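Local coordinates for DNAation factor-related protein 4 (PDB 5XPC) that probably cuts DNA as an apoptotic nuclease, its CIDE domain, the part described here, forming higher-order assemblies important for DNA fragmentation, at residues Thr15-Thr20 against Ala79-Asp84; Arg21-Gly26 against Lys38-Leu43; Leu43-Leu48 against Ser75-Val80; Tyr49-Gly54 against Leu71-Gly76. One frame throughout, in Å; residues are numbered along the deposited sequence.

Contact 4 is buried, its centre about 5 Å from the centre of the chain: it pairs strands 47-50 and 71-75 through backbone bonds, with apolar side chains on both sides of the sheet. Contact 3 carries the same pairing to its last pair and into the surface loop beyond, where a carboxylate lies on a proline. Contact 2, partly buried, sets the end of helix 30-40 against strand 22-27, outermost within this chain, with aromatic rings and an arginine. Contact 1 is superficial and mostly polar, tying the turn between strands 10-15 and 22-27 to the loop before helix 84-92. Arginines hold carbonyls in contacts 1 and 2; contacts 3 and 4 rest on strand pairing.

Contact 1: residues Thr15-Thr20 against Ala79-Asp84; sequences TDNERT and AVITTD
Asn17, with CG trans to its backbone N (chi1 -158°), extends its amide to the 79-84 segment, and Arg19, whose chain bends at chi2 (74°), brings its guanidinium up to Thr82 and Asp84. Asn17 OD1 accepts from Thr82 N at 2.9 Å; the donor lies in the amide plane, on a lone pair, while the two side chains cross at roughly right angles. Arg19 grips a single oxygen end-on: NH1 and NH2 each lie 2.9 Å from Thr82 O, both on the same face of that carbonyl and tilted from its plane. NH2 forms a salt bridge with Asp84 OD1 at 3.1 Å, met on the anti side, with guanidinium and carboxylate planes 65° apart. NH1 turns back to Asn17 O at 2.9 Å. All three acceptors lie near the guanidinium plane, which fixes its rotation, and Phe87 adds a cation-pi partner. A leucine in place of Arg19 would probably strip Thr82 O of both donors and Asp84 of its counter-charge. The arginine leaves a type I turn, Asp16 to Arg19, between strands 10-15 and 22-27, which the contact ties to the loop before helix 84-92 of the ubiquitin-like domain; Asp16 secures that turn by binding Thr20 N and OG1 through its syn lone pairs. Asp84 stands at the first turn of that helix with a guanidinium edge beside it, and both would probably favour its ionised form.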
loop_
_atom_site.group_PDB
_atom_site.type_symbol
_atom_site.label_atom_id
_atom_site.label_comp_id
_atom_site.label_asym_id
_atom_site.label_seq_id
_atom_site.Cartn_x
_atom_site.Cartn_y
_atom_site.Cartn_z
ATOM N N THR B 15 3.764 -3.280 24.921
ATOM C CA THR B 15 2.856 -3.298 26.051
ATOM C C THR B 15 2.095 -4.616 26.006
ATOM O O THR B 15 2.265 -5.425 25.086
ATOM C CB THR B 15 1.934 -2.060 26.020
ATOM O OG1 THR B 15 1.179 -1.967 27.234
ATOM C CG2 THR B 15 1.001 -2.095 24.793
ATOM N N ASP B 16 1.276 -4.856 27.019
ATOM C CA ASP B 16 0.462 -6.059 27.035
ATOM C C ASP B 16 -0.929 -5.732 26.498
ATOM O O ASP B 16 -1.229 -4.597 26.115
ATOM C CB ASP B 16 0.419 -6.688 28.432
ATOM C CG ASP B 16 -0.053 -5.728 29.515
ATOM O OD1 ASP B 16 -0.621 -4.665 29.198
ATOM O OD2 ASP B 16 0.133 -6.061 30.707
ATOM N N ASN B 17 -1.785 -6.750 26.444
ATOM C CA ASN B 17 -3.077 -6.563 25.796
ATOM C C ASN B 17 -3.953 -5.571 26.555
ATOM O O ASN B 17 -4.814 -4.915 25.955
ATOM C CB ASN B 17 -3.784 -7.906 25.639
ATOM C CG ASN B 17 -4.828 -7.878 24.545
ATOM O OD1 ASN B 17 -4.655 -7.208 23.521
ATOM N ND2 ASN B 17 -5.920 -8.603 24.751
ATOM N N GLU B 18 -3.726 -5.416 27.857
ATOM C CA GLU B 18 -4.492 -4.476 28.664
ATOM C C GLU B 18 -3.825 -3.112 28.796
ATOM O O GLU B 18 -4.387 -2.227 29.454
ATOM C CB GLU B 18 -4.747 -5.069 30.050
ATOM C CG GLU B 18 -5.716 -6.227 30.034
ATOM C CD GLU B 18 -7.039 -5.844 29.405
ATOM O OE1 GLU B 18 -7.566 -4.764 29.745
ATOM O OE2 GLU B 18 -7.542 -6.606 28.553
ATOM N N ARG B 19 -2.651 -2.920 28.186
ATOM C CA ARG B 19 -1.935 -1.644 28.233
ATOM C C ARG B 19 -1.642 -1.226 29.675
ATOM O O ARG B 19 -1.719 -0.047 30.026
ATOM C CB ARG B 19 -2.707 -0.546 27.491
ATOM C CG ARG B 19 -2.542 -0.547 25.971
ATOM C CD ARG B 19 -3.305 -1.691 25.293
ATOM N NE ARG B 19 -3.381 -1.505 23.841
ATOM C CZ ARG B 19 -3.878 -2.399 22.989
ATOM N NH1 ARG B 19 -4.343 -3.562 23.434
ATOM N NH2 ARG B 19 -3.902 -2.137 21.688
ATOM N N THR B 20 -1.297 -2.203 30.517
ATOM C CA THR B 20 -1.104 -1.941 31.944
ATOM C C THR B 20 0.259 -1.328 32.224
ATOM O O THR B 20 0.383 -0.457 33.093
ATOM C CB THR B 20 -1.237 -3.228 32.756
ATOM O OG1 THR B 20 -0.172 -4.124 32.405
ATOM C CG2 THR B 20 -2.592 -3.897 32.527
ATOM N N ALA B 79 -2.769 -15.411 19.501
ATOM C CA ALA B 79 -3.545 -14.496 20.317
ATOM C C ALA B 79 -4.459 -13.651 19.445
ATOM O O ALA B 79 -4.132 -13.329 18.297
ATOM C CB ALA B 79 -2.614 -13.605 21.128
ATOM N N VAL B 80 -5.625 -13.318 19.988
ATOM C CA VAL B 80 -6.497 -12.299 19.420
ATOM C C VAL B 80 -6.310 -11.062 20.292
ATOM O O VAL B 80 -6.895 -10.933 21.372
ATOM C CB VAL B 80 -7.955 -12.759 19.351
ATOM C CG1 VAL B 80 -8.852 -11.604 18.927
ATOM C CG2 VAL B 80 -8.087 -13.923 18.366
ATOM N N ILE B 81 -5.467 -10.188 19.863
ATOM C CA ILE B 81 -5.180 -9.016 20.663
ATOM C C ILE B 81 -6.227 -7.962 20.347
ATOM O O ILE B 81 -6.857 -7.968 19.282
ATOM C CB ILE B 81 -3.738 -8.519 20.417
ATOM C CG1 ILE B 81 -3.598 -7.906 19.028
ATOM C CG2 ILE B 81 -2.750 -9.680 20.564
ATOM C CD1 ILE B 81 -3.712 -6.400 18.994
ATOM N N THR B 82 -6.438 -7.068 21.301
ATOM C CA THR B 82 -7.289 -5.908 21.098
ATOM C C THR B 82 -6.476 -4.848 20.369
ATOM O O THR B 82 -5.435 -4.409 20.872
ATOM C CB THR B 82 -7.789 -5.382 22.442
ATOM O OG1 THR B 82 -8.281 -6.475 23.227
ATOM C CG2 THR B 82 -8.907 -4.375 22.249
ATOM N N THR B 83 -6.923 -4.465 19.177
ATOM C CA THR B 83 -6.232 -3.434 18.411
ATOM C C THR B 83 -6.325 -2.082 19.119
ATOM O O THR B 83 -7.142 -1.878 20.023
ATOM C CB THR B 83 -6.827 -3.318 17.009
ATOM O OG1 THR B 83 -8.205 -2.934 17.113
ATOM C CG2 THR B 83 -6.726 -4.654 16.269
ATOM N N ASP B 84 -5.463 -1.152 18.697
ATOM C CA ASP B 84 -5.521 0.217 19.211
ATOM C C ASP B 84 -6.921 0.804 19.073
ATOM O O ASP B 84 -7.463 1.386 20.021
ATOM C CB ASP B 84 -4.512 1.108 18.479
ATOM C CG ASP B 84 -3.085 0.889 18.941
ATOM O OD1 ASP B 84 -2.886 0.335 20.044
ATOM O OD2 ASP B 84 -2.159 1.290 18.200
#

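Contact 2: residues Arg21-Gly26 against Lys38-Leu43; sequences RKYGIG and KSKFPL
Lys40 O, at the C-terminal end of helix 30-40, is held by two nitrogens of Arg21, NH1 at 2.8 Å and NH2 at 3.1 Å; the oxygen lies in the guanidinium plane, and both nitrogens reach it from the same face of the carbonyl, tilted from its plane. This joins the helix end to strand 22-27, outermost within this chain, in the ubiquitin-like beta-grasp fold, whose helix packs across the mixed sheet. NH1 also donates to Tyr23 OH at 2.8 Å, near the same plane, so the guanidinium is fixed from two directions. Over one of its faces sits Phe41 CE1, 3.8 Å above the plane and offset toward the rim, the ring being turned 37° from the guanidinium. An alanine in place of Arg21 would probably leave Lys40 O and Tyr23 OH without these donors and open a gap beside the Phe41 ring. Tyr23 packs alongside: the Lys40 chain, bent at chi2 (-59°), lays its methylenes over the ring, and CG stands 3.8 Å from the ring centroid in a CH-pi contact. From the ring edge, Tyr23 CD1 meets Phe41 CE2 at 3.7 Å, with ring planes at 75°, an oblique pair. The second subunit takes the outer edge of the strand, pairing in parallel with Tyr23 and Gly24. Arg21 O, a backbone oxygen, lies at the edge of the Phe41 ring, 3.3 Å from CZ.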
loop_
_atom_site.group_PDB
_atom_site.type_symbol
_atom_site.label_atom_id
_atom_site.label_comp_id
_atom_site.label_asym_id
_atom_site.label_seq_id
_atom_site.Cartn_x
_atom_site.Cartn_y
_atom_site.Cartn_z
ATOM N N ARG B 21 1.290 -1.806 31.533
ATOM C CA ARG B 21 2.644 -1.288 31.635
ATOM C C ARG B 21 3.198 -1.143 30.227
ATOM O O ARG B 21 2.882 -1.944 29.338
ATOM C CB ARG B 21 3.540 -2.204 32.486
ATOM C CG ARG B 21 3.228 -2.132 33.982
ATOM C CD ARG B 21 3.978 -3.180 34.797
ATOM N NE ARG B 21 3.583 -4.548 34.466
ATOM C CZ ARG B 21 4.415 -5.477 34.005
ATOM N NH1 ARG B 21 5.700 -5.188 33.822
ATOM N NH2 ARG B 21 3.968 -6.702 33.738
ATOM N N LYS B 22 4.007 -0.106 30.022
ATOM C CA LYS B 22 4.453 0.298 28.693
ATOM C C LYS B 22 5.957 0.503 28.723
ATOM O O LYS B 22 6.461 1.269 29.548
ATOM C CB LYS B 22 3.747 1.589 28.256
ATOM C CG LYS B 22 2.236 1.518 28.376
ATOM C CD LYS B 22 1.561 2.809 27.955
ATOM C CE LYS B 22 0.073 2.751 28.272
ATOM N NZ LYS B 22 -0.727 3.700 27.451
ATOM N N TYR B 23 6.676 -0.188 27.845
ATOM C CA TYR B 23 8.128 -0.122 27.843
ATOM C C TYR B 23 8.648 0.215 26.459
ATOM O O TYR B 23 8.205 -0.366 25.463
ATOM C CB TYR B 23 8.748 -1.439 28.299
ATOM C CG TYR B 23 8.360 -1.815 29.696
ATOM C CD1 TYR B 23 7.315 -2.705 29.933
ATOM C CD2 TYR B 23 9.019 -1.263 30.788
ATOM C CE1 TYR B 23 6.952 -3.045 31.226
ATOM C CE2 TYR B 23 8.663 -1.603 32.079
ATOM C CZ TYR B 23 7.629 -2.493 32.291
ATOM O OH TYR B 23 7.270 -2.828 33.581
ATOM N N GLY B 24 9.593 1.152 26.407
ATOM C CA GLY B 24 10.442 1.302 25.239
ATOM C C GLY B 24 11.631 0.381 25.428
ATOM O O GLY B 24 12.229 0.344 26.507
ATOM N N ILE B 25 11.955 -0.377 24.383
ATOM C CA ILE B 25 12.967 -1.428 24.438
ATOM C C ILE B 25 13.846 -1.331 23.200
ATOM O O ILE B 25 13.335 -1.270 22.077
ATOM C CB ILE B 25 12.323 -2.827 24.503
ATOM C CG1 ILE B 25 11.482 -2.974 25.780
ATOM C CG2 ILE B 25 13.386 -3.909 24.407
ATOM C CD1 ILE B 25 10.721 -4.311 25.833
ATOM N N GLY B 26 15.162 -1.366 23.400
ATOM C CA GLY B 26 16.098 -1.443 22.284
ATOM C C GLY B 26 16.453 -2.888 21.969
ATOM O O GLY B 26 16.723 -3.686 22.867
ATOM N N LYS B 38 9.765 -10.456 27.502
ATOM C CA LYS B 38 9.372 -11.495 28.443
ATOM C C LYS B 38 9.896 -11.195 29.840
ATOM O O LYS B 38 9.276 -11.597 30.837
ATOM C CB LYS B 38 9.873 -12.848 27.946
ATOM C CG LYS B 38 9.440 -14.015 28.795
ATOM C CD LYS B 38 10.254 -15.249 28.482
ATOM C CE LYS B 38 9.710 -16.461 29.217
ATOM N NZ LYS B 38 10.400 -17.677 28.739
ATOM N N SER B 39 11.032 -10.496 29.934
ATOM C CA SER B 39 11.529 -10.086 31.243
ATOM C C SER B 39 10.531 -9.171 31.940
ATOM O O SER B 39 10.353 -9.250 33.159
ATOM C CB SER B 39 12.885 -9.395 31.103
ATOM O OG SER B 39 13.889 -10.343 30.788
ATOM N N LYS B 40 9.852 -8.314 31.176
ATOM C CA LYS B 40 8.884 -7.368 31.724
ATOM C C LYS B 40 7.485 -7.961 31.870
ATOM O O LYS B 40 6.756 -7.585 32.799
ATOM C CB LYS B 40 8.829 -6.119 30.834
ATOM C CG LYS B 40 10.123 -5.286 30.856
ATOM C CD LYS B 40 10.438 -4.829 32.274
ATOM C CE LYS B 40 11.557 -3.776 32.332
ATOM N NZ LYS B 40 12.841 -4.298 31.803
ATOM N N PHE B 41 7.099 -8.880 30.977
ATOM C CA PHE B 41 5.791 -9.542 30.976
ATOM C C PHE B 41 6.011 -11.048 30.994
ATOM O O PHE B 41 6.164 -11.671 29.930
ATOM C CB PHE B 41 4.970 -9.159 29.747
ATOM C CG PHE B 41 4.774 -7.674 29.586
ATOM C CD1 PHE B 41 3.745 -7.021 30.257
ATOM C CD2 PHE B 41 5.611 -6.939 28.766
ATOM C CE1 PHE B 41 3.551 -5.641 30.118
ATOM C CE2 PHE B 41 5.422 -5.558 28.615
ATOM C CZ PHE B 41 4.391 -4.918 29.296
ATOM N N PRO B 42 6.035 -11.668 32.167
ATOM C CA PRO B 42 6.322 -13.109 32.240
ATOM C C PRO B 42 5.239 -13.962 31.600
ATOM O O PRO B 42 4.185 -14.202 32.195
ATOM C CB PRO B 42 6.423 -13.365 33.752
ATOM C CG PRO B 42 6.805 -12.050 34.329
ATOM C CD PRO B 42 6.099 -11.020 33.486
ATOM N N LEU B 43 5.517 -14.453 30.391
ATOM C CA LEU B 43 4.588 -15.259 29.615
ATOM C C LEU B 43 5.270 -16.554 29.198
ATOM O O LEU B 43 6.474 -16.571 28.921
ATOM C CB LEU B 43 4.118 -14.501 28.361
ATOM C CG LEU B 43 3.380 -13.184 28.590
ATOM C CD1 LEU B 43 3.313 -12.375 27.290
ATOM C CD2 LEU B 43 1.991 -13.506 29.106
#

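Contact 3: residues Leu43-Leu48 against Ser75-Val80; sequences LLEPHL and SGPDAV
His47 and Ser75 form the tight part of this contact, an antiparallel hydrogen-bonded pair. His47 N donates to Ser75 O at 2.8 Å and Ser75 N to His47 O at 3.0 Å, each donor nearly along the C=O axis (171° for the first). Two CA-H...O contacts extend the pairing just past the strand ends: Pro46 CA lies 3.4 Å from Ser75 O, and Gly76 CA lies 3.5 Å from Glu45 O. Leu43 reaches in with one methyl, CD1, 3.8 Å from Ser75 CA, on the side where it also touches Val74. The outer part is solvent-exposed and held by packing alone. There Glu45, its chain extended with CG opposite the backbone N (chi1 170°), crosses the Pro77 ring, and CD comes 3.4 Å from Pro77 CG; this is packing of a carboxylate on aliphatic carbon, without a polar bond. The His47 ring approaches Pro77 obliquely, ND1 being 3.8 Å from its CA; ND1 also makes a weak bond to Glu45 O within its own segment. Such an arrangement belongs to the end of an antiparallel strand pair, here 47-50 and 71-75 of the beta-grasp sheet, where one last pair gives way to loops.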
loop_
_atom_site.group_PDB
_atom_site.type_symbol
_atom_site.label_atom_id
_atom_site.label_comp_id
_atom_site.label_asym_id
_atom_site.label_seq_id
_atom_site.Cartn_x
_atom_site.Cartn_y
_atom_site.Cartn_z
ATOM N N LEU B 43 5.517 -14.453 30.391
ATOM C CA LEU B 43 4.588 -15.259 29.615
ATOM C C LEU B 43 5.270 -16.554 29.198
ATOM O O LEU B 43 6.474 -16.571 28.921
ATOM C CB LEU B 43 4.118 -14.501 28.361
ATOM C CG LEU B 43 3.380 -13.184 28.590
ATOM C CD1 LEU B 43 3.313 -12.375 27.290
ATOM C CD2 LEU B 43 1.991 -13.506 29.106
ATOM N N LEU B 44 4.485 -17.633 29.143
ATOM C CA LEU B 44 5.025 -18.954 28.828
ATOM C C LEU B 44 5.565 -19.022 27.404
ATOM O O LEU B 44 6.651 -19.570 27.167
ATOM C CB LEU B 44 3.944 -20.014 29.022
ATOM C CG LEU B 44 3.514 -20.190 30.471
ATOM C CD1 LEU B 44 2.296 -21.088 30.560
ATOM C CD2 LEU B 44 4.669 -20.741 31.305
ATOM N N GLU B 45 4.804 -18.520 26.436
ATOM C CA GLU B 45 5.186 -18.605 25.024
ATOM C C GLU B 45 4.939 -17.242 24.383
ATOM O O GLU B 45 3.968 -17.050 23.638
ATOM C CB GLU B 45 4.423 -19.731 24.311
ATOM C CG GLU B 45 4.599 -19.717 22.800
ATOM C CD GLU B 45 3.990 -20.909 22.088
ATOM O OE1 GLU B 45 3.478 -21.843 22.760
ATOM O OE2 GLU B 45 3.991 -20.871 20.835
ATOM N N PRO B 46 5.797 -16.261 24.657
ATOM C CA PRO B 46 5.518 -14.899 24.184
ATOM C C PRO B 46 5.707 -14.763 22.679
ATOM O O PRO B 46 6.643 -15.316 22.098
ATOM C CB PRO B 46 6.532 -14.038 24.951
ATOM C CG PRO B 46 7.647 -14.981 25.270
ATOM C CD PRO B 46 6.969 -16.304 25.548
ATOM N N HIS B 47 4.794 -14.016 22.057
ATOM C CA HIS B 47 4.914 -13.578 20.676
ATOM C C HIS B 47 4.554 -12.105 20.622
ATOM O O HIS B 47 3.859 -11.595 21.503
ATOM C CB HIS B 47 3.984 -14.360 19.742
ATOM C CG HIS B 47 4.378 -15.791 19.574
ATOM N ND1 HIS B 47 3.875 -16.797 20.373
ATOM C CD2 HIS B 47 5.220 -16.388 18.703
ATOM C CE1 HIS B 47 4.390 -17.953 20.000
ATOM N NE2 HIS B 47 5.210 -17.734 18.990
ATOM N N LEU B 48 5.010 -11.435 19.567
ATOM C CA LEU B 48 4.743 -10.018 19.362
ATOM C C LEU B 48 3.716 -9.835 18.252
ATOM O O LEU B 48 3.771 -10.511 17.218
ATOM C CB LEU B 48 6.026 -9.260 19.007
ATOM C CG LEU B 48 7.106 -9.212 20.086
ATOM C CD1 LEU B 48 8.330 -8.509 19.526
ATOM C CD2 LEU B 48 6.602 -8.513 21.336
ATOM N N SER B 75 2.031 -11.198 23.854
ATOM C CA SER B 75 0.959 -12.075 24.311
ATOM C C SER B 75 1.361 -13.516 24.041
ATOM O O SER B 75 2.375 -13.788 23.397
ATOM C CB SER B 75 -0.356 -11.738 23.606
ATOM O OG SER B 75 -1.415 -12.529 24.095
ATOM N N GLY B 76 0.537 -14.442 24.527
ATOM C CA GLY B 76 0.719 -15.839 24.227
ATOM C C GLY B 76 0.492 -16.163 22.764
ATOM O O GLY B 76 0.428 -15.285 21.899
ATOM N N PRO B 77 0.373 -17.451 22.465
ATOM C CA PRO B 77 0.269 -17.892 21.068
ATOM C C PRO B 77 -1.117 -17.674 20.490
ATOM O O PRO B 77 -2.120 -17.612 21.208
ATOM C CB PRO B 77 0.569 -19.395 21.127
ATOM C CG PRO B 77 0.852 -19.723 22.524
ATOM C CD PRO B 77 0.504 -18.565 23.408
ATOM N N ASP B 78 -1.147 -17.599 19.151
ATOM C CA ASP B 78 -2.370 -17.506 18.360
ATOM C C ASP B 78 -3.326 -16.499 18.978
ATOM O O ASP B 78 -4.545 -16.700 18.986
ATOM C CB ASP B 78 -3.038 -18.880 18.224
ATOM C CG ASP B 78 -2.038 -19.996 17.940
ATOM O OD1 ASP B 78 -1.748 -20.794 18.861
ATOM O OD2 ASP B 78 -1.537 -20.065 16.797
ATOM N N ALA B 79 -2.769 -15.411 19.501
ATOM C CA ALA B 79 -3.545 -14.496 20.317
ATOM C C ALA B 79 -4.459 -13.651 19.445
ATOM O O ALA B 79 -4.132 -13.329 18.297
ATOM C CB ALA B 79 -2.614 -13.605 21.128
ATOM N N VAL B 80 -5.625 -13.318 19.988
ATOM C CA VAL B 80 -6.497 -12.299 19.420
ATOM C C VAL B 80 -6.310 -11.062 20.292
ATOM O O VAL B 80 -6.895 -10.933 21.372
ATOM C CB VAL B 80 -7.955 -12.759 19.351
ATOM C CG1 VAL B 80 -8.852 -11.604 18.927
ATOM C CG2 VAL B 80 -8.087 -13.923 18.366
#

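Contact 4: residues Tyr49-Gly54 against Leu71-Gly76; sequences YLASDG and LFIVSG
The antiparallel pairing of strands 47-50 and 71-75 centres on Tyr49 and Ile73, a hydrogen-bonded pair: Ile73 N donates to Tyr49 O at 2.7 Å and Tyr49 N to Ile73 O at 2.9 Å. Next comes the non-hydrogen-bonded pair Leu50-Phe72, whose side chains lie side by side, with Leu50 CD2 3.7 Å from Phe72 CE1. Beyond the strand end, Ala51 N donates almost straight (173°) to Leu71 O at 3.2 Å. In the beta-grasp sheet, strand 71-75 is an inner strand, bound on its other edge by strand 10-15, and 47-50 is the outermost strand of the chain on this side. Ala51 CB sits against Leu71 CD2 at 3.6 Å and against Ile73 CG1 at 3.9 Å, on the side of the sheet where Ile73 also meets Thr15 and Arg19. Tyr49 has CG opposite its carbonyl carbon (chi1 -55°), and its ring runs along strand 71-75, Ile73 O lying at the ring edge. Its hydroxyl OH donates to Gly76 O at 2.7 Å, in the carbonyl plane, and accepts from Ala79 N, so one polar atom pins two points of the following loop. A water bridges the remaining end, donating to Leu71 O at 2.8 Å and accepting from Ser52 N.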
loop_
_atom_site.group_PDB
_atom_site.type_symbol
_atom_site.label_atom_id
_atom_site.label_comp_id
_atom_site.label_asym_id
_atom_site.label_seq_id
_atom_site.Cartn_x
_atom_site.Cartn_y
_atom_site.Cartn_z
ATOM N N TYR B 49 2.777 -8.924 18.477
ATOM C CA TYR B 49 1.716 -8.620 17.531
ATOM C C TYR B 49 1.639 -7.113 17.364
ATOM O O TYR B 49 1.813 -6.375 18.334
ATOM C CB TYR B 49 0.367 -9.128 18.023
ATOM C CG TYR B 49 0.342 -10.606 18.351
ATOM C CD1 TYR B 49 0.840 -11.076 19.557
ATOM C CD2 TYR B 49 -0.189 -11.527 17.450
ATOM C CE1 TYR B 49 0.806 -12.455 19.870
ATOM C CE2 TYR B 49 -0.231 -12.896 17.749
ATOM C CZ TYR B 49 0.273 -13.351 18.954
ATOM O OH TYR B 49 0.236 -14.709 19.262
ATOM N N LEU B 50 1.343 -6.661 16.150
ATOM C CA LEU B 50 1.144 -5.232 15.927
ATOM C C LEU B 50 -0.072 -4.746 16.708
ATOM O O LEU B 50 -1.153 -5.329 16.612
ATOM C CB LEU B 50 0.946 -4.957 14.437
ATOM C CG LEU B 50 2.141 -5.206 13.519
ATOM C CD1 LEU B 50 1.740 -4.887 12.086
ATOM C CD2 LEU B 50 3.311 -4.326 13.949
ATOM N N ALA B 51 0.099 -3.665 17.481
ATOM C CA ALA B 51 -1.054 -3.087 18.171
ATOM C C ALA B 51 -2.063 -2.500 17.186
ATOM O O ALA B 51 -3.259 -2.430 17.496
ATOM C CB ALA B 51 -0.603 -2.007 19.163
ATOM N N SER B 52 -1.605 -2.096 15.997
ATOM C CA SER B 52 -2.498 -1.476 15.019
ATOM C C SER B 52 -3.573 -2.446 14.539
ATOM O O SER B 52 -4.764 -2.120 14.556
ATOM C CB SER B 52 -1.696 -0.949 13.832
ATOM O OG SER B 52 -0.951 -1.992 13.237
ATOM N N ASP B 53 -3.175 -3.644 14.094
ATOM C CA ASP B 53 -4.136 -4.570 13.509
ATOM C C ASP B 53 -4.032 -6.001 14.022
ATOM O O ASP B 53 -4.760 -6.867 13.531
ATOM C CB ASP B 53 -4.006 -4.569 11.976
ATOM C CG ASP B 53 -2.608 -4.939 11.504
ATOM O OD1 ASP B 53 -1.814 -5.450 12.323
ATOM O OD2 ASP B 53 -2.299 -4.723 10.310
ATOM N N GLY B 54 -3.152 -6.279 14.980
ATOM C CA GLY B 54 -3.092 -7.600 15.572
ATOM C C GLY B 54 -2.320 -8.635 14.783
ATOM O O GLY B 54 -2.325 -9.808 15.164
ATOM N N LEU B 71 4.685 0.047 17.797
ATOM C CA LEU B 71 4.113 -0.469 19.037
ATOM C C LEU B 71 3.635 -1.908 18.859
ATOM O O LEU B 71 2.853 -2.200 17.946
ATOM C CB LEU B 71 2.938 0.399 19.497
ATOM C CG LEU B 71 2.152 -0.169 20.689
ATOM C CD1 LEU B 71 3.049 -0.319 21.924
ATOM C CD2 LEU B 71 0.932 0.701 21.015
ATOM N N PHE B 72 4.079 -2.791 19.760
ATOM C CA PHE B 72 3.708 -4.200 19.770
ATOM C C PHE B 72 2.944 -4.545 21.041
ATOM O O PHE B 72 3.199 -3.978 22.109
ATOM C CB PHE B 72 4.946 -5.114 19.672
ATOM C CG PHE B 72 5.815 -4.831 18.477
ATOM C CD1 PHE B 72 5.428 -5.246 17.217
ATOM C CD2 PHE B 72 7.019 -4.159 18.620
ATOM C CE1 PHE B 72 6.223 -4.972 16.098
ATOM C CE2 PHE B 72 7.816 -3.885 17.513
ATOM C CZ PHE B 72 7.415 -4.299 16.254
ATOM N N ILE B 73 2.002 -5.482 20.911
ATOM C CA ILE B 73 1.421 -6.201 22.040
ATOM C C ILE B 73 2.172 -7.515 22.190
ATOM O O ILE B 73 2.292 -8.281 21.220
ATOM C CB ILE B 73 -0.078 -6.474 21.826
ATOM C CG1 ILE B 73 -0.813 -5.194 21.419
ATOM C CG2 ILE B 73 -0.683 -7.141 23.078
ATOM C CD1 ILE B 73 -0.753 -4.117 22.460
ATOM N N VAL B 74 2.673 -7.798 23.390
ATOM C CA VAL B 74 3.247 -9.109 23.676
ATOM C C VAL B 74 2.171 -9.965 24.329
ATOM O O VAL B 74 1.458 -9.507 25.235
ATOM C CB VAL B 74 4.511 -9.014 24.550
ATOM C CG1 VAL B 74 4.220 -8.363 25.905
ATOM C CG2 VAL B 74 5.144 -10.409 24.718
ATOM N N SER B 75 2.031 -11.198 23.854
ATOM C CA SER B 75 0.959 -12.075 24.311
ATOM C C SER B 75 1.361 -13.516 24.041
ATOM O O SER B 75 2.375 -13.788 23.397
ATOM C CB SER B 75 -0.356 -11.738 23.606
ATOM O OG SER B 75 -1.415 -12.529 24.095
ATOM N N GLY B 76 0.537 -14.442 24.527
ATOM C CA GLY B 76 0.719 -15.839 24.227
ATOM C C GLY B 76 0.492 -16.163 22.764
ATOM O O GLY B 76 0.428 -15.285 21.899
HETATM O O HOH W 1 1.290 -1.114 15.851
#